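Long-range contact in adenylate cyclase (Hippeastrum hybrid cultivar, PDB 6YP4), which probably hydrolyses inorganic triphosphate as its dominant activity, although it was first named an adenylyl cyclase, and binds a GTP analogue together with magnesium: residues Thr29-Ala40 / Glu126-Arg137. Numbering follows the deposited sequence. Where two conformers were deposited one is given.
Sequences THLQHNLFFDTA and EFVCLGGFRNVR. With GCP (phosphomethylphosphonic acid guanylate ester), chain B.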
loop_
_atom_site.group_PDB
_atom_site.type_symbol
_atom_site.label_atom_id
_atom_site.label_comp_id
_atom_site.label_asym_id
_atom_site.label_seq_id
_atom_site.Cartn_x
_atom_site.Cartn_y
_atom_site.Cartn_z
ATOM N N THR A 29 2.633 -11.224 -0.704
ATOM C CA THR A 29 2.109 -11.791 -1.949
ATOM C C THR A 29 0.641 -12.130 -1.721
ATOM O O THR A 29 0.311 -12.771 -0.721
ATOM C CB THR A 29 2.886 -13.051 -2.365
ATOM O OG1 THR A 29 4.268 -12.713 -2.526
ATOM C CG2 THR A 29 2.310 -13.703 -3.698
ATOM N N HIS A 30 -0.232 -11.697 -2.640
ATOM C CA HIS A 30 -1.661 -11.940 -2.529
ATOM C C HIS A 30 -2.272 -12.294 -3.881
ATOM O O HIS A 30 -1.775 -11.898 -4.936
ATOM C CB HIS A 30 -2.382 -10.726 -1.949
ATOM C CG HIS A 30 -2.065 -10.502 -0.502
ATOM N ND1 HIS A 30 -2.733 -11.153 0.512
ATOM C CD2 HIS A 30 -1.098 -9.765 0.093
ATOM C CE1 HIS A 30 -2.215 -10.792 1.676
ATOM N NE2 HIS A 30 -1.231 -9.943 1.449
ATOM N N LEU A 31 -3.402 -12.995 -3.799
ATOM C CA LEU A 31 -4.216 -13.411 -4.935
ATOM C C LEU A 31 -5.345 -12.407 -5.160
ATOM O O LEU A 31 -6.034 -12.024 -4.212
ATOM C CB LEU A 31 -4.786 -14.805 -4.662
ATOM C CG LEU A 31 -5.784 -15.336 -5.676
ATOM C CD1 LEU A 31 -5.059 -15.492 -6.991
ATOM C CD2 LEU A 31 -6.338 -16.664 -5.207
ATOM N N GLN A 32 -5.512 -11.961 -6.404
ATOM C CA GLN A 32 -6.570 -11.031 -6.791
ATOM C C GLN A 32 -7.460 -11.676 -7.844
ATOM O O GLN A 32 -6.961 -12.331 -8.766
ATOM C CB GLN A 32 -5.986 -9.728 -7.369
ATOM C CG GLN A 32 -4.720 -9.210 -6.637
ATOM C CD GLN A 32 -4.157 -7.933 -7.238
ATOM O OE1 GLN A 32 -3.930 -7.860 -8.439
ATOM N NE2 GLN A 32 -3.947 -6.888 -6.386
ATOM N N HIS A 33 -8.775 -11.490 -7.713
ATOM C CA HIS A 33 -9.713 -11.727 -8.814
ATOM C C HIS A 33 -10.344 -10.397 -9.198
ATOM O O HIS A 33 -10.971 -9.737 -8.360
ATOM C CB HIS A 33 -10.782 -12.766 -8.443
ATOM C CG HIS A 33 -10.244 -14.155 -8.240
ATOM N ND1 HIS A 33 -9.688 -14.576 -7.049
ATOM C CD2 HIS A 33 -10.205 -15.236 -9.073
ATOM C CE1 HIS A 33 -9.295 -15.831 -7.166
ATOM N NE2 HIS A 33 -9.610 -16.263 -8.382
ATOM N N ASN A 34 -10.151 -9.992 -10.454
ATOM C CA ASN A 34 -10.627 -8.717 -10.968
ATOM C C ASN A 34 -11.883 -8.945 -11.802
ATOM O O ASN A 34 -11.844 -9.700 -12.777
ATOM C CB ASN A 34 -9.548 -8.052 -11.826
ATOM C CG ASN A 34 -8.246 -7.833 -11.074
ATOM O OD1 ASN A 34 -8.209 -7.082 -10.110
ATOM N ND2 ASN A 34 -7.155 -8.425 -11.563
ATOM N N LEU A 35 -12.987 -8.293 -11.440
ATOM C CA LEU A 35 -14.204 -8.346 -12.245
ATOM C C LEU A 35 -14.590 -6.955 -12.736
ATOM O O LEU A 35 -14.337 -5.950 -12.066
ATOM C CB LEU A 35 -15.366 -8.954 -11.469
ATOM C CG LEU A 35 -15.297 -10.469 -11.321
ATOM C CD1 LEU A 35 -14.265 -10.889 -10.286
ATOM C CD2 LEU A 35 -16.660 -10.990 -10.955
ATOM N N PHE A 36 -15.226 -6.900 -13.911
ATOM C CA PHE A 36 -15.506 -5.634 -14.580
ATOM C C PHE A 36 -16.973 -5.535 -14.989
ATOM O O PHE A 36 -17.648 -6.546 -15.229
ATOM C CB PHE A 36 -14.609 -5.450 -15.817
ATOM C CG PHE A 36 -13.149 -5.453 -15.498
ATOM C CD1 PHE A 36 -12.445 -6.653 -15.443
ATOM C CD2 PHE A 36 -12.477 -4.267 -15.240
ATOM C CE1 PHE A 36 -11.105 -6.676 -15.133
ATOM C CE2 PHE A 36 -11.137 -4.283 -14.920
ATOM C CZ PHE A 36 -10.446 -5.487 -14.879
ATOM N N PHE A 37 -17.452 -4.292 -15.081
ATOM C CA PHE A 37 -18.869 -3.989 -15.247
ATOM C C PHE A 37 -19.041 -2.794 -16.173
ATOM O O PHE A 37 -18.168 -1.925 -16.250
ATOM C CB PHE A 37 -19.528 -3.691 -13.881
ATOM C CG PHE A 37 -19.353 -4.778 -12.887
ATOM C CD1 PHE A 37 -20.337 -5.743 -12.734
ATOM C CD2 PHE A 37 -18.193 -4.855 -12.115
ATOM C CE1 PHE A 37 -20.183 -6.759 -11.819
ATOM C CE2 PHE A 37 -18.023 -5.869 -11.201
ATOM C CZ PHE A 37 -19.015 -6.830 -11.049
ATOM N N ASP A 38 -20.179 -2.759 -16.873
ATOM C CA ASP A 38 -20.505 -1.700 -17.822
ATOM C C ASP A 38 -21.988 -1.834 -18.148
ATOM O O ASP A 38 -22.637 -2.809 -17.760
ATOM C CB ASP A 38 -19.649 -1.794 -19.092
ATOM C CG ASP A 38 -19.563 -0.476 -19.856
ATOM O OD1 ASP A 38 -20.415 0.408 -19.617
ATOM O OD2 ASP A 38 -18.646 -0.328 -20.709
ATOM N N THR A 39 -22.525 -0.836 -18.849
ATOM C CA THR A 39 -23.867 -0.969 -19.396
ATOM C C THR A 39 -23.874 -1.997 -20.522
ATOM O O THR A 39 -22.837 -2.330 -21.109
ATOM C CB THR A 39 -24.380 0.353 -19.959
ATOM O OG1 THR A 39 -23.508 0.789 -21.018
ATOM C CG2 THR A 39 -24.476 1.414 -18.871
ATOM N N ALA A 40 -25.072 -2.493 -20.832
ATOM C CA ALA A 40 -25.216 -3.410 -21.954
ATOM C C ALA A 40 -24.721 -2.773 -23.248
ATOM O O ALA A 40 -24.072 -3.436 -24.065
ATOM C CB ALA A 40 -26.674 -3.847 -22.076
ATOM N N GLU A 126 -29.138 -1.146 -15.995
ATOM C CA GLU A 126 -28.496 -1.360 -17.282
ATOM C C GLU A 126 -27.184 -2.128 -17.179
ATOM O O GLU A 126 -26.691 -2.634 -18.197
ATOM C CB GLU A 126 -28.237 0.007 -17.911
ATOM C CG GLU A 126 -27.974 1.024 -16.800
ATOM C CD GLU A 126 -27.833 2.445 -17.275
ATOM O OE1 GLU A 126 -28.079 2.715 -18.475
ATOM O OE2 GLU A 126 -27.486 3.289 -16.423
ATOM N N PHE A 127 -26.601 -2.231 -15.988
ATOM C CA PHE A 127 -25.246 -2.745 -15.895
ATOM C C PHE A 127 -25.201 -4.263 -15.959
ATOM O O PHE A 127 -26.114 -4.964 -15.505
ATOM C CB PHE A 127 -24.566 -2.247 -14.626
ATOM C CG PHE A 127 -24.012 -0.884 -14.782
ATOM C CD1 PHE A 127 -22.664 -0.695 -15.032
ATOM C CD2 PHE A 127 -24.852 0.216 -14.746
ATOM C CE1 PHE A 127 -22.156 0.574 -15.203
ATOM C CE2 PHE A 127 -24.355 1.484 -14.918
ATOM C CZ PHE A 127 -23.008 1.668 -15.147
ATOM N N VAL A 128 -24.105 -4.757 -16.545
ATOM C CA VAL A 128 -23.825 -6.175 -16.722
ATOM C C VAL A 128 -22.357 -6.410 -16.378
ATOM O O VAL A 128 -21.533 -5.491 -16.411
ATOM C CB VAL A 128 -24.129 -6.640 -18.174
ATOM C CG1 VAL A 128 -25.603 -6.333 -18.556
ATOM C CG2 VAL A 128 -23.183 -5.962 -19.146
ATOM N N CYS A 129 -22.032 -7.662 -16.042
ATOM C CA CYS A 129 -20.651 -8.053 -15.766
ATOM C C CYS A 129 -19.966 -8.461 -17.063
ATOM O O CYS A 129 -20.518 -9.243 -17.842
ATOM C CB CYS A 129 -20.590 -9.206 -14.757
ATOM S SG CYS A 129 -18.917 -9.669 -14.193
ATOM N N LEU A 130 -18.762 -7.936 -17.282
ATOM C CA LEU A 130 -17.951 -8.261 -18.447
ATOM C C LEU A 130 -17.097 -9.509 -18.242
ATOM O O LEU A 130 -16.473 -9.971 -19.196
ATOM C CB LEU A 130 -17.052 -7.066 -18.810
ATOM C CG LEU A 130 -17.701 -5.687 -18.972
ATOM C CD1 LEU A 130 -16.685 -4.673 -19.454
ATOM C CD2 LEU A 130 -18.862 -5.748 -19.959
ATOM N N GLY A 131 -17.104 -10.088 -17.051
ATOM C CA GLY A 131 -16.183 -11.146 -16.696
ATOM C C GLY A 131 -14.956 -10.592 -15.999
ATOM O O GLY A 131 -14.955 -9.469 -15.484
ATOM N N GLY A 132 -13.892 -11.381 -16.003
ATOM C CA GLY A 132 -12.678 -10.940 -15.342
ATOM C C GLY A 132 -11.554 -11.939 -15.453
ATOM O O GLY A 132 -11.570 -12.827 -16.308
ATOM N N PHE A 133 -10.565 -11.780 -14.575
ATOM C CA PHE A 133 -9.367 -12.609 -14.608
ATOM C C PHE A 133 -8.696 -12.561 -13.242
ATOM O O PHE A 133 -9.034 -11.741 -12.387
ATOM C CB PHE A 133 -8.398 -12.170 -15.720
ATOM C CG PHE A 133 -7.979 -10.723 -15.635
ATOM C CD1 PHE A 133 -6.841 -10.348 -14.922
ATOM C CD2 PHE A 133 -8.721 -9.731 -16.273
ATOM C CE1 PHE A 133 -6.458 -9.004 -14.828
ATOM C CE2 PHE A 133 -8.332 -8.385 -16.192
ATOM C CZ PHE A 133 -7.202 -8.027 -15.461
ATOM N N ARG A 134 -7.712 -13.442 -13.070
ATOM C CA ARG A 134 -7.006 -13.687 -11.822
ATOM C C ARG A 134 -5.583 -13.122 -11.923
ATOM O O ARG A 134 -5.010 -13.047 -13.015
ATOM C CB ARG A 134 -6.991 -15.206 -11.537
ATOM C CG ARG A 134 -6.096 -15.733 -10.411
ATOM C CD ARG A 134 -5.980 -17.277 -10.492
ATOM N NE ARG A 134 -5.516 -17.908 -9.248
ATOM C CZ ARG A 134 -4.258 -18.276 -9.008
ATOM N NH1 ARG A 134 -3.935 -18.842 -7.847
ATOM N NH2 ARG A 134 -3.318 -18.089 -9.924
ATOM N N ASN A 135 -5.018 -12.710 -10.791
ATOM C CA ASN A 135 -3.651 -12.196 -10.807
ATOM C C ASN A 135 -2.997 -12.445 -9.454
ATOM O O ASN A 135 -3.616 -12.206 -8.412
ATOM C CB ASN A 135 -3.631 -10.697 -11.154
ATOM C CG ASN A 135 -2.219 -10.103 -11.203
ATOM O OD1 ASN A 135 -1.460 -10.337 -12.153
ATOM N ND2 ASN A 135 -1.878 -9.283 -10.197
ATOM N N VAL A 136 -1.773 -12.964 -9.485
ATOM C CA VAL A 136 -0.935 -13.121 -8.302
ATOM C C VAL A 136 0.054 -11.966 -8.274
ATOM O O VAL A 136 0.822 -11.778 -9.220
ATOM C CB VAL A 136 -0.201 -14.468 -8.298
ATOM C CG1 VAL A 136 0.675 -14.583 -7.030
ATOM C CG2 VAL A 136 -1.195 -15.604 -8.342
ATOM N N ARG A 137 0.047 -11.192 -7.188
ATOM C CA ARG A 137 0.877 -9.998 -7.088
ATOM C C ARG A 137 1.796 -10.130 -5.886
ATOM O O ARG A 137 1.322 -10.272 -4.754
ATOM C CB ARG A 137 0.022 -8.728 -6.971
ATOM C CG ARG A 137 0.806 -7.485 -6.519
ATOM C CD ARG A 137 0.012 -6.224 -6.811
ATOM N NE ARG A 137 -0.279 -6.061 -8.242
ATOM C CZ ARG A 137 -1.127 -5.156 -8.733
ATOM N NH1 ARG A 137 -1.780 -4.337 -7.919
ATOM N NH2 ARG A 137 -1.336 -5.065 -10.038
HETATM P PG GCP B . -2.219 -2.445 -13.219
HETATM O O1G GCP B . -1.013 -2.422 -14.110
HETATM O O2G GCP B . -2.553 -3.864 -12.816
HETATM O O3G GCP B . -3.389 -1.819 -13.936
HETATM C C3B GCP B . -1.828 -1.480 -11.718
HETATM P PB GCP B . -3.338 -1.431 -10.643
HETATM O O1B GCP B . -4.600 -1.264 -11.438
HETATM O O2B GCP B . -3.396 -2.642 -9.745
HETATM O O3A GCP B . -3.146 -0.095 -9.706
HETATM P PA GCP B . -4.115 0.115 -8.395
HETATM O O1A GCP B . -4.519 1.579 -8.384
HETATM O O2A GCP B . -5.338 -0.757 -8.584
HETATM O "O5'" GCP B . -3.300 -0.350 -6.992
HETATM C "C5'" GCP B . -1.901 -0.591 -7.064
HETATM C "C4'" GCP B . -1.097 0.745 -7.367
HETATM O "O4'" GCP B . -1.552 1.968 -6.512
HETATM C "C3'" GCP B . 0.132 0.568 -7.066
HETATM O "O3'" GCP B . 0.980 1.141 -8.092
HETATM C "C2'" GCP B . 0.382 1.246 -5.553
HETATM O "O2'" GCP B . 1.683 1.938 -5.451
HETATM C "C1'" GCP B . -0.597 2.017 -5.273
HETATM N N9 GCP B . -1.306 1.513 -4.029
HETATM C C8 GCP B . -2.390 0.735 -4.132
HETATM N N7 GCP B . -2.825 0.428 -2.896
HETATM C C5 GCP B . -2.000 1.021 -2.018
HETATM C C6 GCP B . -1.978 1.042 -0.626
HETATM O O6 GCP B . -2.804 0.454 -0.010
HETATM N N1 GCP B . -1.029 1.723 0.016
HETATM C C2 GCP B . -0.082 2.397 -0.691
HETATM N N2 GCP B . 0.907 3.106 0.118
HETATM N N3 GCP B . -0.100 2.375 -2.052
HETATM C C4 GCP B . -1.061 1.687 -2.714
#
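Gln32 OE1 stands over the centre of the Arg137 guanidinium, 3.9 Å above its plane; amide and guanidinium are steeply inclined (62°), so this is no flat stack. The guanidinium edge is turned to the bound GTP analogue: NH1 of Arg137 reaches O2B of the ligand at 3.0 Å, NH2 gives a second bond to the same oxygen and a weak one to O2G, and NE is salt-bridged to Asp151. Gln32 OE1 also accepts from Asn135 ND2 at 3.1 Å, the donor well above the carbonyl plane and the two side chains alongside each other. Asn135 ND2 also bonds Asp151 OD1, and its OD1 bonds Thr153. With an alanine at Gln32, OE1 is gone, which would probably cost Asn135 ND2 one of its acceptors and leave the Arg137 guanidinium freer to tilt away from the ligand. Further along this face of the sheet, Phe133 CG lies between its backbone N and carbonyl carbon (chi1 56°), which brings the ring back toward Asn34 and Phe36. Asn34 CB lies over one face of that ring, Asn34 ND2 is 3.4 Å from Phe133 CE1, and Asn34 OD1 is bonded to Arg54. Phe133 CE2 meets Phe36 CE1 at 3.4 Å, the rings 24° apart in plane but barely overlapping. On the other face, Cys129 SG comes obliquely to the Phe37 ring. At the far end Thr39 CG2 makes a CH-pi contact over the Phe127 ring. Paired antiparallel backbone bonds join the strands, interrupted by a beta bulge at Leu130-Gly131, where Leu130 N bonds Phe36 O and Phe36 N bonds Gly131 O. The pair belongs to the curled antiparallel sheet of the CYTH fold, the triphosphate tunnel type, whose inward basic side chains, Arg137 among them, hold the triphosphate.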